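Local structure of deacylase (5THW) at residues L36-K41 against V67-E72; R153-M158 against W236-F241; I212-I217 against A377-C382; V349-A354 against Y383-A388. The protein probably hydrolyses the carbon-nitrogen bond of N-carbamoyl amino acids, working as a dimeric, two-zinc amidase of the peptidase M20 family. All coordinates share one frame; numbering follows the deposited sequence.

Contact 1: residues L36-K41 against V67-E72; sequences LMEMAK and VRWAKE
W69 keeps its CG anti to the carbonyl carbon (chi1 -74°), which sends the indole across to E38 and M39, while E38, with CG anti to its backbone N (chi1 -165°), brings that CG to the edge of the ring. The result is a helix-to-helix contact between helices 29-39 and 57-72 built on one tryptophan, with a Met-aromatic element. The backbones stand well apart, the closest CA atoms, those of M39 and W69, being 11.1 Å from each other, so the indole spans the interval. Its six-membered ring does all the touching. The aliphatic part of E38 lies at the ring edge, with CG in the ring plane and 3.8 Å from CZ2 of W69; the bend at chi2 then turns the carboxylate away to form a long, weak salt bridge with K41. M39 runs alongside the indole in the reverse direction, its bent chain placing SD 5.3 Å from the centroid of the six-membered ring of W69, at an oblique position. R128 adds a cation-pi contact to the same indole, and L124 of helix 117-132 packs on it, so that this third helix joins the other two. The nearest carbon of M39 is CG, 3.8 Å from CZ3 of W69.

Contact 2: residues R153-M158 against W236-F241; sequences RFAPAM and WYEITF
W236 reaches from its strand to P156 and A157 with the benzo side of its indole. CB leaves strand 225-242 in the direction of the loop, and chi1 of -68° sets CG beside the backbone N. CE3 is the first atom to arrive, 4.1 Å from CB of P156, a proline preceded by a cis peptide bond. CZ3 comes next, lying 3.6 Å from the backbone N of A157. At the tip, CH2 packs on CB of A157 at 3.6 Å, both methyl and proline lying obliquely to the ring. On the pyrrole side NE1 is held by a hydrogen bond to OE1 of Q234, and F344 meets the indole edge-to-face, fixing its rotation further. Strand 225-242 pairs antiparallel with strands 297-310 and 337-350, consistent with the dimerisation (lid) domain of M20 enzymes, whereas loop 153-158 follows the zinc ligands E149 and E150 and so comes from the catalytic part. Both A157 and W236 touch the bound N-(aminocarbonyl)-beta-alanine. Two residues along, on the same face of the strand, OE1 of E238 lies 4.5 Å from CB of A155 and forms a salt bridge with R295 of the second subunit.

Contact 3: residues I212-I217 against A377-C382; sequences IEQGPI and AGHDAC. With URP (N-(aminocarbonyl)-beta-alanine), chain G.
Q214 meets A377 and H379 at the two-zinc active site of this M20 hydrolase, where both segments take hold of N-(aminocarbonyl)-beta-alanine. Hydrogen bonds to the ligand come first. NE2 of Q214 gives one to the ureido oxygen O2 (3.0 Å), and NE2 is also bonded to S402, which helps to settle which end of the amide faces the ligand. The main chain of G378 serves two parts of the molecule: its N donates an almost straight bond of 171° to the carboxylate oxygen O42 at 2.6 Å, and its O accepts from N1 of the ligand at 3.0 Å. R309 and Q234, with H247 and N296 of the second subunit, also hydrogen-bond the ligand, so the pocket is shared across the dimer.

Packing between the segments is confined to the other end of the Q214 amide. OE1 lies 3.2 Å from CB of A377 and, at the edge of the H379 ring and near its plane, 3.4 Å from CE1 of H379; amide and imidazole planes are turned 35° apart. The ring of H379 also meets that of H211, a zinc ligand, with the planes about 50° apart.

Bonds inside each segment shape the two loops. OE2 of E213 uses its syn lone pair to accept from N of I217 at 2.9 Å, while its OE1 takes N of L218. Across the start of helix 380-384, C382 N donates to H379 O, and H379 N in turn donates a hydrogen bond to SG of C382, 3.5 Å away.

Contact 4: residues V349-A354 against Y383-A388; sequences VAFDPA and YLAQVA
V349, near the end of strand 337-350, and F351, just past it, pass beside A385, near the C-terminal part of helix 380-384, with the CA atoms of F351 and A385 6.5 Å apart. The first segment is a strand-turn-helix: D352 is the N-cap of helix 353-366, its OD2 accepting a hydrogen bond from N of C355. A single methyl carries the contact. CB of A385 points at the strand and packs on CG1 of V349 at 4.0 Å, and it lies 4.2 Å from CD1 of F351, obliquely to that ring. V349 is turned with CG1 anti to its backbone N (chi1 172°), which points this branch both at A385 and at the F351 ring: the same CG1 sits 4.0 Å above one face of that ring, offset to its rim. The methyl of A385 therefore joins a valine-phenylalanine pair already packed together where the strand gives way to the turn. Beyond the two segments F351 is buried against V228 and A231 of strand 225-242 and against S391 and M392 of strand 390-395, while A385 touches T390. The contact is thus apolar packing between the end of strand 337-350, with the turn after it, and segment 383-388. Within 383-388, L384 O accepts from V387 N at 3.0 Å and, weakly, from A388 N.

Proximity to the ligand orders these four contacts. Contact 3 grips N-(aminocarbonyl)-beta-alanine directly, and contact 2 lines the same pocket through A157 and W236. The two meet at M158, whose CE lies 3.3 Å from O of H379; both also touch the second subunit. Contact 4 is a layer further out, with the side chain of F351 about 11 Å from the ligand, yet it shares helix 380-384 with contact 3 and joins it where CE1 of F351 approaches O of A381 at 3.8 Å. Contact 1 stands apart: its nearest atoms are about 8 Å from those of contact 3, and the side chain of M39 is about 13 Å from a zinc ion.

Contact 1: residues L36-K41 against V67-E72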
loop_
_atom_site.group_PDB
_atom_site.type_symbol
_atom_site.label_atom_id
_atom_site.label_comp_id
_atom_site.label_asym_id
_atom_site.label_seq_id
_atom_site.Cartn_x
_atom_site.Cartn_y
_atom_site.Cartn_z
ATOM N N LEU A 36 9.207 -18.434 -29.806
ATOM C CA LEU A 36 8.493 -18.131 -28.569
ATOM C C LEU A 36 9.312 -18.513 -27.339
ATOM O O LEU A 36 9.345 -17.765 -26.353
ATOM C CB LEU A 36 7.143 -18.843 -28.556
ATOM C CG LEU A 36 6.056 -18.138 -29.366
ATOM C CD1 LEU A 36 4.899 -19.080 -29.634
ATOM C CD2 LEU A 36 5.593 -16.903 -28.625
ATOM N N MET A 37 9.960 -19.683 -27.366
ATOM C CA MET A 37 10.807 -20.081 -26.246
ATOM C C MET A 37 11.995 -19.145 -26.079
ATOM O O MET A 37 12.446 -18.902 -24.952
ATOM C CB MET A 37 11.296 -21.518 -26.427
ATOM C CG MET A 37 10.183 -22.543 -26.547
ATOM S SD MET A 37 9.097 -22.606 -25.105
ATOM C CE MET A 37 7.676 -21.672 -25.677
ATOM N N GLU A 38 12.517 -18.618 -27.184
ATOM C CA GLU A 38 13.664 -17.725 -27.099
ATOM C C GLU A 38 13.266 -16.382 -26.494
ATOM O O GLU A 38 14.002 -15.822 -25.671
ATOM C CB GLU A 38 14.285 -17.551 -28.487
ATOM C CG GLU A 38 15.659 -16.953 -28.457
ATOM C CD GLU A 38 16.637 -17.846 -27.716
ATOM O OE1 GLU A 38 16.465 -19.087 -27.775
ATOM O OE2 GLU A 38 17.573 -17.311 -27.079
ATOM N N MET A 39 12.112 -15.844 -26.907
ATOM C CA MET A 39 11.624 -14.586 -26.351
ATOM C C MET A 39 11.272 -14.717 -24.875
ATOM O O MET A 39 11.363 -13.736 -24.131
ATOM C CB MET A 39 10.403 -14.102 -27.131
ATOM C CG MET A 39 10.735 -13.314 -28.378
ATOM S SD MET A 39 11.555 -11.764 -27.996
ATOM C CE MET A 39 10.376 -11.010 -26.883
ATOM N N ALA A 40 10.879 -15.916 -24.435
ATOM C CA ALA A 40 10.519 -16.124 -23.040
ATOM C C ALA A 40 11.710 -15.964 -22.110
ATOM O O ALA A 40 11.519 -15.786 -20.903
ATOM C CB ALA A 40 9.890 -17.507 -22.858
ATOM N N LYS A 41 12.934 -16.026 -22.640
ATOM C CA LYS A 41 14.106 -15.806 -21.800
ATOM C C LYS A 41 14.225 -14.349 -21.362
ATOM O O LYS A 41 14.770 -14.075 -20.288
ATOM C CB LYS A 41 15.373 -16.227 -22.539
ATOM C CG LYS A 41 15.414 -17.679 -22.962
ATOM C CD LYS A 41 16.717 -17.984 -23.713
ATOM C CE LYS A 41 16.831 -19.464 -24.059
ATOM N NZ LYS A 41 18.119 -19.792 -24.722
ATOM N N VAL A 67 13.053 -7.066 -33.954
ATOM C CA VAL A 67 13.467 -6.288 -35.118
ATOM C C VAL A 67 14.593 -6.995 -35.861
ATOM O O VAL A 67 14.590 -7.067 -37.096
ATOM C CB VAL A 67 13.874 -4.868 -34.681
ATOM C CG1 VAL A 67 14.646 -4.163 -35.780
ATOM C CG2 VAL A 67 12.638 -4.067 -34.295
ATOM N N ARG A 68 15.557 -7.550 -35.120
ATOM C CA ARG A 68 16.665 -8.259 -35.752
ATOM C C ARG A 68 16.182 -9.503 -36.494
ATOM O O ARG A 68 16.639 -9.778 -37.610
ATOM C CB ARG A 68 17.731 -8.617 -34.714
ATOM C CG ARG A 68 18.733 -9.649 -35.203
ATOM C CD ARG A 68 19.979 -9.660 -34.349
ATOM N NE ARG A 68 19.866 -10.605 -33.243
ATOM C CZ ARG A 68 19.986 -11.923 -33.364
ATOM N NH1 ARG A 68 19.862 -12.699 -32.297
ATOM N NH2 ARG A 68 20.235 -12.467 -34.546
ATOM N N TRP A 69 15.280 -10.280 -35.885
ATOM C CA TRP A 69 14.719 -11.435 -36.588
ATOM C C TRP A 69 13.950 -11.009 -37.833
ATOM O O TRP A 69 14.035 -11.661 -38.881
ATOM C CB TRP A 69 13.798 -12.231 -35.663
ATOM C CG TRP A 69 14.497 -13.038 -34.631
ATOM C CD1 TRP A 69 15.814 -13.407 -34.623
ATOM C CD2 TRP A 69 13.925 -13.555 -33.423
ATOM N NE1 TRP A 69 16.089 -14.141 -33.491
ATOM C CE2 TRP A 69 14.946 -14.242 -32.737
ATOM C CE3 TRP A 69 12.647 -13.505 -32.858
ATOM C CZ2 TRP A 69 14.729 -14.875 -31.515
ATOM C CZ3 TRP A 69 12.429 -14.138 -31.647
ATOM C CH2 TRP A 69 13.467 -14.815 -30.988
ATOM N N ALA A 70 13.191 -9.916 -37.736
ATOM C CA ALA A 70 12.426 -9.446 -38.884
ATOM C C ALA A 70 13.347 -8.982 -40.004
ATOM O O ALA A 70 13.091 -9.260 -41.179
ATOM C CB ALA A 70 11.480 -8.320 -38.462
ATOM N N LYS A 71 14.415 -8.257 -39.658
ATOM C CA LYS A 71 15.369 -7.826 -40.670
ATOM C C LYS A 71 16.050 -9.020 -41.318
ATOM O O LYS A 71 16.317 -9.014 -42.525
ATOM C CB LYS A 71 16.406 -6.886 -40.053
ATOM C CG LYS A 71 15.897 -5.471 -39.815
ATOM C CD LYS A 71 16.996 -4.557 -39.296
ATOM C CE LYS A 71 16.479 -3.144 -39.057
ATOM N NZ LYS A 71 17.524 -2.239 -38.493
ATOM N N GLU A 72 16.327 -10.063 -40.535
ATOM C CA GLU A 72 16.867 -11.290 -41.107
ATOM C C GLU A 72 15.871 -11.955 -42.046
ATOM O O GLU A 72 16.277 -12.733 -42.918
ATOM C CB GLU A 72 17.292 -12.246 -39.990
ATOM C CG GLU A 72 18.512 -11.750 -39.220
ATOM C CD GLU A 72 18.817 -12.567 -37.977
ATOM O OE1 GLU A 72 18.077 -13.535 -37.697
ATOM O OE2 GLU A 72 19.787 -12.225 -37.269
#

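Contact 2: residues R153-M158 against W236-F241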
loop_
_atom_site.group_PDB
_atom_site.type_symbol
_atom_site.label_atom_id
_atom_site.label_comp_id
_atom_site.label_asym_id
_atom_site.label_seq_id
_atom_site.Cartn_x
_atom_site.Cartn_y
_atom_site.Cartn_z
ATOM N N ARG A 153 1.865 -0.609 -16.548
ATOM C CA ARG A 153 2.808 0.393 -16.063
ATOM C C ARG A 153 2.314 1.807 -16.348
ATOM O O ARG A 153 2.423 2.688 -15.490
ATOM C CB ARG A 153 4.188 0.169 -16.680
ATOM C CG ARG A 153 5.212 1.126 -16.141
ATOM C CD ARG A 153 6.537 0.980 -16.842
ATOM N NE ARG A 153 7.434 2.062 -16.457
ATOM C CZ ARG A 153 8.533 2.395 -17.122
ATOM N NH1 ARG A 153 8.876 1.729 -18.217
ATOM N NH2 ARG A 153 9.275 3.409 -16.698
ATOM N N PHE A 154 1.783 2.045 -17.546
ATOM C CA PHE A 154 1.106 3.290 -17.878
ATOM C C PHE A 154 -0.315 2.927 -18.283
ATOM O O PHE A 154 -0.519 2.022 -19.098
ATOM C CB PHE A 154 1.780 4.039 -19.040
ATOM C CG PHE A 154 3.285 3.994 -19.027
ATOM C CD1 PHE A 154 4.021 5.053 -18.520
ATOM C CD2 PHE A 154 3.967 2.914 -19.583
ATOM C CE1 PHE A 154 5.414 5.025 -18.535
ATOM C CE2 PHE A 154 5.360 2.874 -19.599
ATOM C CZ PHE A 154 6.082 3.930 -19.076
ATOM N N ALA A 155 -1.291 3.673 -17.764
ATOM C CA ALA A 155 -2.695 3.427 -18.039
ATOM C C ALA A 155 -3.268 4.487 -18.970
ATOM O O ALA A 155 -2.832 5.643 -18.951
ATOM C CB ALA A 155 -3.506 3.413 -16.739
ATOM N N PRO A 156 -4.258 4.127 -19.800
ATOM C CA PRO A 156 -4.910 2.822 -19.909
ATOM C C PRO A 156 -4.274 1.896 -20.950
ATOM O O PRO A 156 -3.227 2.203 -21.522
ATOM C CB PRO A 156 -6.332 3.199 -20.309
ATOM C CG PRO A 156 -6.128 4.362 -21.206
ATOM C CD PRO A 156 -4.990 5.145 -20.579
ATOM N N ALA A 157 -4.913 0.750 -21.167
ATOM C CA ALA A 157 -4.459 -0.216 -22.157
ATOM C C ALA A 157 -4.641 0.309 -23.585
ATOM O O ALA A 157 -5.365 1.275 -23.835
ATOM C CB ALA A 157 -5.221 -1.529 -21.993
ATOM N N MET A 158 -3.912 -0.310 -24.517
ATOM C CA MET A 158 -4.086 -0.095 -25.956
ATOM C C MET A 158 -3.934 1.366 -26.361
ATOM O O MET A 158 -4.540 1.801 -27.343
ATOM C CB MET A 158 -5.453 -0.603 -26.424
ATOM C CG MET A 158 -5.676 -2.089 -26.219
ATOM S SD MET A 158 -7.354 -2.451 -25.657
ATOM C CE MET A 158 -8.346 -1.804 -27.001
ATOM N N TRP A 236 -12.699 1.718 -17.353
ATOM C CA TRP A 236 -11.703 1.710 -16.289
ATOM C C TRP A 236 -11.792 2.995 -15.475
ATOM O O TRP A 236 -11.983 4.086 -16.026
ATOM C CB TRP A 236 -10.279 1.551 -16.837
ATOM C CG TRP A 236 -9.977 0.212 -17.440
ATOM C CD1 TRP A 236 -10.876 -0.759 -17.796
ATOM C CD2 TRP A 236 -8.681 -0.295 -17.782
ATOM N NE1 TRP A 236 -10.215 -1.841 -18.328
ATOM C CE2 TRP A 236 -8.869 -1.579 -18.336
ATOM C CE3 TRP A 236 -7.381 0.212 -17.676
ATOM C CZ2 TRP A 236 -7.801 -2.364 -18.779
ATOM C CZ3 TRP A 236 -6.325 -0.570 -18.110
ATOM C CH2 TRP A 236 -6.543 -1.846 -18.652
ATOM N N TYR A 237 -11.600 2.864 -14.168
ATOM C CA TYR A 237 -11.742 3.984 -13.259
ATOM C C TYR A 237 -10.513 4.104 -12.376
ATOM O O TYR A 237 -9.798 3.129 -12.119
ATOM C CB TYR A 237 -12.986 3.838 -12.359
ATOM C CG TYR A 237 -14.269 3.651 -13.116
ATOM C CD1 TYR A 237 -14.628 2.401 -13.603
ATOM C CD2 TYR A 237 -15.125 4.719 -13.344
ATOM C CE1 TYR A 237 -15.800 2.217 -14.299
ATOM C CE2 TYR A 237 -16.305 4.546 -14.039
ATOM C CZ TYR A 237 -16.638 3.288 -14.517
ATOM O OH TYR A 237 -17.812 3.091 -15.219
ATOM N N GLU A 238 -10.277 5.327 -11.923
ATOM C CA GLU A 238 -9.307 5.605 -10.875
ATOM C C GLU A 238 -10.056 6.359 -9.796
ATOM O O GLU A 238 -10.684 7.386 -10.080
ATOM C CB GLU A 238 -8.112 6.410 -11.395
ATOM C CG GLU A 238 -7.146 5.598 -12.252
ATOM C CD GLU A 238 -5.939 6.411 -12.714
ATOM O OE1 GLU A 238 -5.003 5.821 -13.307
ATOM O OE2 GLU A 238 -5.930 7.639 -12.474
ATOM N N ILE A 239 -10.024 5.834 -8.579
ATOM C CA ILE A 239 -10.717 6.432 -7.446
ATOM C C ILE A 239 -9.696 6.738 -6.365
ATOM O O ILE A 239 -8.799 5.933 -6.090
ATOM C CB ILE A 239 -11.836 5.520 -6.896
ATOM C CG1 ILE A 239 -12.888 5.254 -7.974
ATOM C CG2 ILE A 239 -12.477 6.129 -5.646
ATOM C CD1 ILE A 239 -13.970 4.287 -7.541
ATOM N N THR A 240 -9.828 7.910 -5.763
ATOM C CA THR A 240 -9.059 8.266 -4.582
ATOM C C THR A 240 -10.050 8.659 -3.501
ATOM O O THR A 240 -10.862 9.570 -3.704
ATOM C CB THR A 240 -8.085 9.414 -4.863
ATOM O OG1 THR A 240 -7.111 9.001 -5.835
ATOM C CG2 THR A 240 -7.357 9.813 -3.576
ATOM N N PHE A 241 -9.995 7.965 -2.370
ATOM C CA PHE A 241 -10.717 8.352 -1.169
ATOM C C PHE A 241 -9.758 9.110 -0.269
ATOM O O PHE A 241 -8.598 8.716 -0.116
ATOM C CB PHE A 241 -11.277 7.138 -0.418
ATOM C CG PHE A 241 -12.576 6.630 -0.964
ATOM C CD1 PHE A 241 -13.488 7.497 -1.541
ATOM C CD2 PHE A 241 -12.889 5.278 -0.898
ATOM C CE1 PHE A 241 -14.683 7.026 -2.048
ATOM C CE2 PHE A 241 -14.091 4.804 -1.399
ATOM C CZ PHE A 241 -14.987 5.679 -1.971
#

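Contact 3: residues I212-I217 against A377-C382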
loop_
_atom_site.group_PDB
_atom_site.type_symbol
_atom_site.label_atom_id
_atom_site.label_comp_id
_atom_site.label_asym_id
_atom_site.label_seq_id
_atom_site.Cartn_x
_atom_site.Cartn_y
_atom_site.Cartn_z
ATOM N N ILE A 212 -3.928 -15.764 -27.861
ATOM C CA ILE A 212 -4.522 -16.804 -27.018
ATOM C C ILE A 212 -5.821 -16.285 -26.405
ATOM O O ILE A 212 -5.986 -15.081 -26.158
ATOM C CB ILE A 212 -3.564 -17.279 -25.911
ATOM C CG1 ILE A 212 -3.134 -16.101 -25.038
ATOM C CG2 ILE A 212 -2.366 -18.015 -26.509
ATOM C CD1 ILE A 212 -2.779 -16.489 -23.624
ATOM N N GLU A 213 -6.752 -17.209 -26.141
ATOM C CA GLU A 213 -8.092 -16.827 -25.697
ATOM C C GLU A 213 -8.058 -16.070 -24.375
ATOM O O GLU A 213 -8.868 -15.161 -24.146
ATOM C CB GLU A 213 -8.977 -18.069 -25.554
ATOM C CG GLU A 213 -10.406 -17.744 -25.134
ATOM C CD GLU A 213 -11.181 -18.966 -24.661
ATOM O OE1 GLU A 213 -10.891 -20.085 -25.143
ATOM O OE2 GLU A 213 -12.090 -18.800 -23.817
ATOM N N GLN A 214 -7.137 -16.439 -23.488
ATOM C CA GLN A 214 -7.086 -15.945 -22.113
ATOM C C GLN A 214 -8.325 -16.346 -21.315
ATOM O O GLN A 214 -8.587 -15.787 -20.244
ATOM C CB GLN A 214 -6.872 -14.422 -22.077
ATOM C CG GLN A 214 -5.757 -13.968 -23.022
ATOM C CD GLN A 214 -5.527 -12.466 -23.011
ATOM O OE1 GLN A 214 -6.278 -11.715 -23.629
ATOM N NE2 GLN A 214 -4.463 -12.026 -22.338
ATOM N N GLY A 215 -9.071 -17.331 -21.824
ATOM C CA GLY A 215 -10.230 -17.887 -21.168
ATOM C C GLY A 215 -10.330 -19.378 -21.433
ATOM O O GLY A 215 -9.544 -19.945 -22.200
ATOM N N PRO A 216 -11.306 -20.045 -20.814
ATOM C CA PRO A 216 -11.384 -21.517 -20.854
ATOM C C PRO A 216 -12.273 -22.140 -21.930
ATOM O O PRO A 216 -12.362 -23.374 -21.969
ATOM C CB PRO A 216 -11.957 -21.827 -19.466
ATOM C CG PRO A 216 -12.902 -20.697 -19.222
ATOM C CD PRO A 216 -12.276 -19.470 -19.862
ATOM N N ILE A 217 -12.924 -21.345 -22.782
ATOM C CA ILE A 217 -13.992 -21.863 -23.637
ATOM C C ILE A 217 -13.452 -22.849 -24.673
ATOM O O ILE A 217 -13.967 -23.970 -24.804
ATOM C CB ILE A 217 -14.750 -20.701 -24.301
ATOM C CG1 ILE A 217 -15.362 -19.799 -23.232
ATOM C CG2 ILE A 217 -15.819 -21.229 -25.242
ATOM C CD1 ILE A 217 -16.228 -18.707 -23.798
ATOM N N ALA A 377 -10.894 -9.868 -23.566
ATOM C CA ALA A 377 -9.896 -8.846 -23.310
ATOM C C ALA A 377 -9.869 -7.864 -24.467
ATOM O O ALA A 377 -10.395 -8.125 -25.553
ATOM C CB ALA A 377 -8.496 -9.450 -23.113
ATOM N N GLY A 378 -9.255 -6.715 -24.209
ATOM C CA GLY A 378 -9.056 -5.728 -25.240
ATOM C C GLY A 378 -7.762 -6.027 -25.973
ATOM O O GLY A 378 -6.793 -6.506 -25.386
ATOM N N HIS A 379 -7.762 -5.748 -27.268
ATOM C CA HIS A 379 -6.574 -5.964 -28.066
ATOM C C HIS A 379 -6.421 -4.763 -28.978
ATOM O O HIS A 379 -7.370 -4.003 -29.199
ATOM C CB HIS A 379 -6.665 -7.276 -28.864
ATOM C CG HIS A 379 -7.010 -8.465 -28.017
ATOM N ND1 HIS A 379 -6.107 -9.063 -27.164
ATOM C CD2 HIS A 379 -8.161 -9.169 -27.900
ATOM C CE1 HIS A 379 -6.691 -10.078 -26.549
ATOM N NE2 HIS A 379 -7.936 -10.166 -26.982
ATOM N N ASP A 380 -5.201 -4.582 -29.485
ATOM C CA ASP A 380 -4.949 -3.515 -30.446
ATOM C C ASP A 380 -5.864 -3.625 -31.663
ATOM O O ASP A 380 -6.176 -2.613 -32.299
ATOM C CB ASP A 380 -3.477 -3.540 -30.835
ATOM C CG ASP A 380 -2.557 -3.341 -29.627
ATOM O OD1 ASP A 380 -2.629 -2.272 -28.975
ATOM O OD2 ASP A 380 -1.777 -4.271 -29.312
ATOM N N ALA A 381 -6.304 -4.843 -31.997
ATOM C CA ALA A 381 -7.268 -5.030 -33.076
ATOM C C ALA A 381 -8.587 -4.322 -32.787
ATOM O O ALA A 381 -9.321 -3.976 -33.722
ATOM C CB ALA A 381 -7.508 -6.518 -33.314
ATOM N N CYS A 382 -8.920 -4.113 -31.507
ATOM C CA CYS A 382 -10.172 -3.434 -31.175
ATOM C C CYS A 382 -10.160 -1.981 -31.639
ATOM O O CYS A 382 -11.192 -1.454 -32.068
ATOM C CB CYS A 382 -10.446 -3.516 -29.673
ATOM S SG CYS A 382 -10.681 -5.195 -29.024
HETATM O O2 URP G . -4.522 -9.081 -21.927
HETATM C C2 URP G . -4.315 -8.240 -22.781
HETATM N N3 URP G . -3.224 -8.283 -23.533
HETATM N N1 URP G . -5.162 -7.238 -22.977
HETATM C C6 URP G . -4.991 -5.976 -22.278
HETATM C C5 URP G . -6.270 -5.149 -22.263
HETATM C C4 URP G . -7.247 -5.853 -21.358
HETATM O O42 URP G . -8.234 -6.427 -21.872
HETATM O O41 URP G . -7.030 -5.839 -20.126
#

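Contact 4: residues V349-A354 against Y383-A388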
loop_
_atom_site.group_PDB
_atom_site.type_symbol
_atom_site.label_atom_id
_atom_site.label_comp_id
_atom_site.label_asym_id
_atom_site.label_seq_id
_atom_site.Cartn_x
_atom_site.Cartn_y
_atom_site.Cartn_z
ATOM N N VAL A 349 -16.993 -4.101 -29.737
ATOM C CA VAL A 349 -16.539 -4.057 -31.122
ATOM C C VAL A 349 -17.098 -5.256 -31.869
ATOM O O VAL A 349 -16.981 -6.398 -31.407
ATOM C CB VAL A 349 -15.000 -4.054 -31.205
ATOM C CG1 VAL A 349 -14.542 -4.210 -32.651
ATOM C CG2 VAL A 349 -14.411 -2.796 -30.561
ATOM N N ALA A 350 -17.691 -4.994 -33.031
ATOM C CA ALA A 350 -18.039 -6.031 -33.989
ATOM C C ALA A 350 -17.002 -5.997 -35.106
ATOM O O ALA A 350 -16.869 -4.990 -35.813
ATOM C CB ALA A 350 -19.449 -5.833 -34.544
ATOM N N PHE A 351 -16.257 -7.086 -35.246
ATOM C CA PHE A 351 -15.186 -7.128 -36.221
ATOM C C PHE A 351 -15.775 -7.232 -37.623
ATOM O O PHE A 351 -16.948 -7.571 -37.804
ATOM C CB PHE A 351 -14.256 -8.300 -35.913
ATOM C CG PHE A 351 -13.421 -8.099 -34.671
ATOM C CD1 PHE A 351 -12.430 -7.126 -34.635
ATOM C CD2 PHE A 351 -13.638 -8.867 -33.535
ATOM C CE1 PHE A 351 -11.656 -6.936 -33.491
ATOM C CE2 PHE A 351 -12.869 -8.679 -32.389
ATOM C CZ PHE A 351 -11.878 -7.711 -32.366
ATOM N N ASP A 352 -14.954 -6.921 -38.618
ATOM C CA ASP A 352 -15.442 -6.849 -39.989
ATOM C C ASP A 352 -15.927 -8.224 -40.442
ATOM O O ASP A 352 -15.167 -9.200 -40.365
ATOM C CB ASP A 352 -14.342 -6.347 -40.919
ATOM C CG ASP A 352 -14.799 -6.248 -42.355
ATOM O OD1 ASP A 352 -15.225 -5.149 -42.761
ATOM O OD2 ASP A 352 -14.739 -7.265 -43.074
ATOM N N PRO A 353 -17.170 -8.344 -40.922
ATOM C CA PRO A 353 -17.683 -9.672 -41.303
ATOM C C PRO A 353 -16.848 -10.389 -42.349
ATOM O O PRO A 353 -16.618 -11.596 -42.215
ATOM C CB PRO A 353 -19.090 -9.355 -41.823
ATOM C CG PRO A 353 -19.478 -8.122 -41.086
ATOM C CD PRO A 353 -18.222 -7.314 -40.953
ATOM N N ALA A 354 -16.377 -9.686 -43.383
ATOM C CA ALA A 354 -15.545 -10.349 -44.381
ATOM C C ALA A 354 -14.269 -10.901 -43.751
ATOM O O ALA A 354 -13.887 -12.048 -44.015
ATOM C CB ALA A 354 -15.221 -9.388 -45.525
ATOM N N TYR A 383 -9.011 -1.306 -31.529
ATOM C CA TYR A 383 -8.890 0.051 -32.055
ATOM C C TYR A 383 -8.639 0.062 -33.560
ATOM O O TYR A 383 -9.192 0.907 -34.277
ATOM C CB TYR A 383 -7.795 0.809 -31.300
ATOM C CG TYR A 383 -8.283 1.383 -29.986
ATOM C CD1 TYR A 383 -9.621 1.734 -29.823
ATOM C CD2 TYR A 383 -7.424 1.558 -28.905
ATOM C CE1 TYR A 383 -10.086 2.263 -28.633
ATOM C CE2 TYR A 383 -7.881 2.092 -27.701
ATOM C CZ TYR A 383 -9.215 2.440 -27.571
ATOM O OH TYR A 383 -9.694 2.969 -26.392
ATOM N N LEU A 384 -7.817 -0.865 -34.058
ATOM C CA LEU A 384 -7.573 -0.936 -35.496
ATOM C C LEU A 384 -8.867 -1.158 -36.276
ATOM O O LEU A 384 -9.002 -0.667 -37.403
ATOM C CB LEU A 384 -6.565 -2.041 -35.799
ATOM C CG LEU A 384 -5.113 -1.710 -35.466
ATOM C CD1 LEU A 384 -4.218 -2.867 -35.860
ATOM C CD2 LEU A 384 -4.675 -0.412 -36.137
ATOM N N ALA A 385 -9.830 -1.878 -35.694
ATOM C CA ALA A 385 -11.102 -2.135 -36.369
ATOM C C ALA A 385 -11.853 -0.858 -36.722
ATOM O O ALA A 385 -12.759 -0.898 -37.565
ATOM C CB ALA A 385 -11.990 -3.026 -35.500
ATOM N N GLN A 386 -11.497 0.270 -36.104
ATOM C CA GLN A 386 -12.187 1.524 -36.371
ATOM C C GLN A 386 -11.710 2.190 -37.656
ATOM O O GLN A 386 -12.439 3.020 -38.208
ATOM C CB GLN A 386 -12.001 2.488 -35.191
ATOM C CG GLN A 386 -12.504 1.942 -33.839
ATOM C CD GLN A 386 -12.685 3.026 -32.770
ATOM O OE1 GLN A 386 -12.553 4.217 -33.047
ATOM N NE2 GLN A 386 -12.925 2.603 -31.528
ATOM N N VAL A 387 -10.517 1.844 -38.149
ATOM C CA VAL A 387 -9.941 2.461 -39.342
ATOM C C VAL A 387 -9.650 1.461 -40.452
ATOM O O VAL A 387 -9.215 1.872 -41.534
ATOM C CB VAL A 387 -8.658 3.258 -39.017
ATOM C CG1 VAL A 387 -8.925 4.312 -37.949
ATOM C CG2 VAL A 387 -7.495 2.326 -38.641
ATOM N N ALA A 388 -9.848 0.164 -40.221
ATOM C CA ALA A 388 -9.529 -0.836 -41.230
ATOM C C ALA A 388 -10.364 -2.079 -40.976
ATOM O O ALA A 388 -10.703 -2.363 -39.821
ATOM C CB ALA A 388 -8.032 -1.181 -41.213
#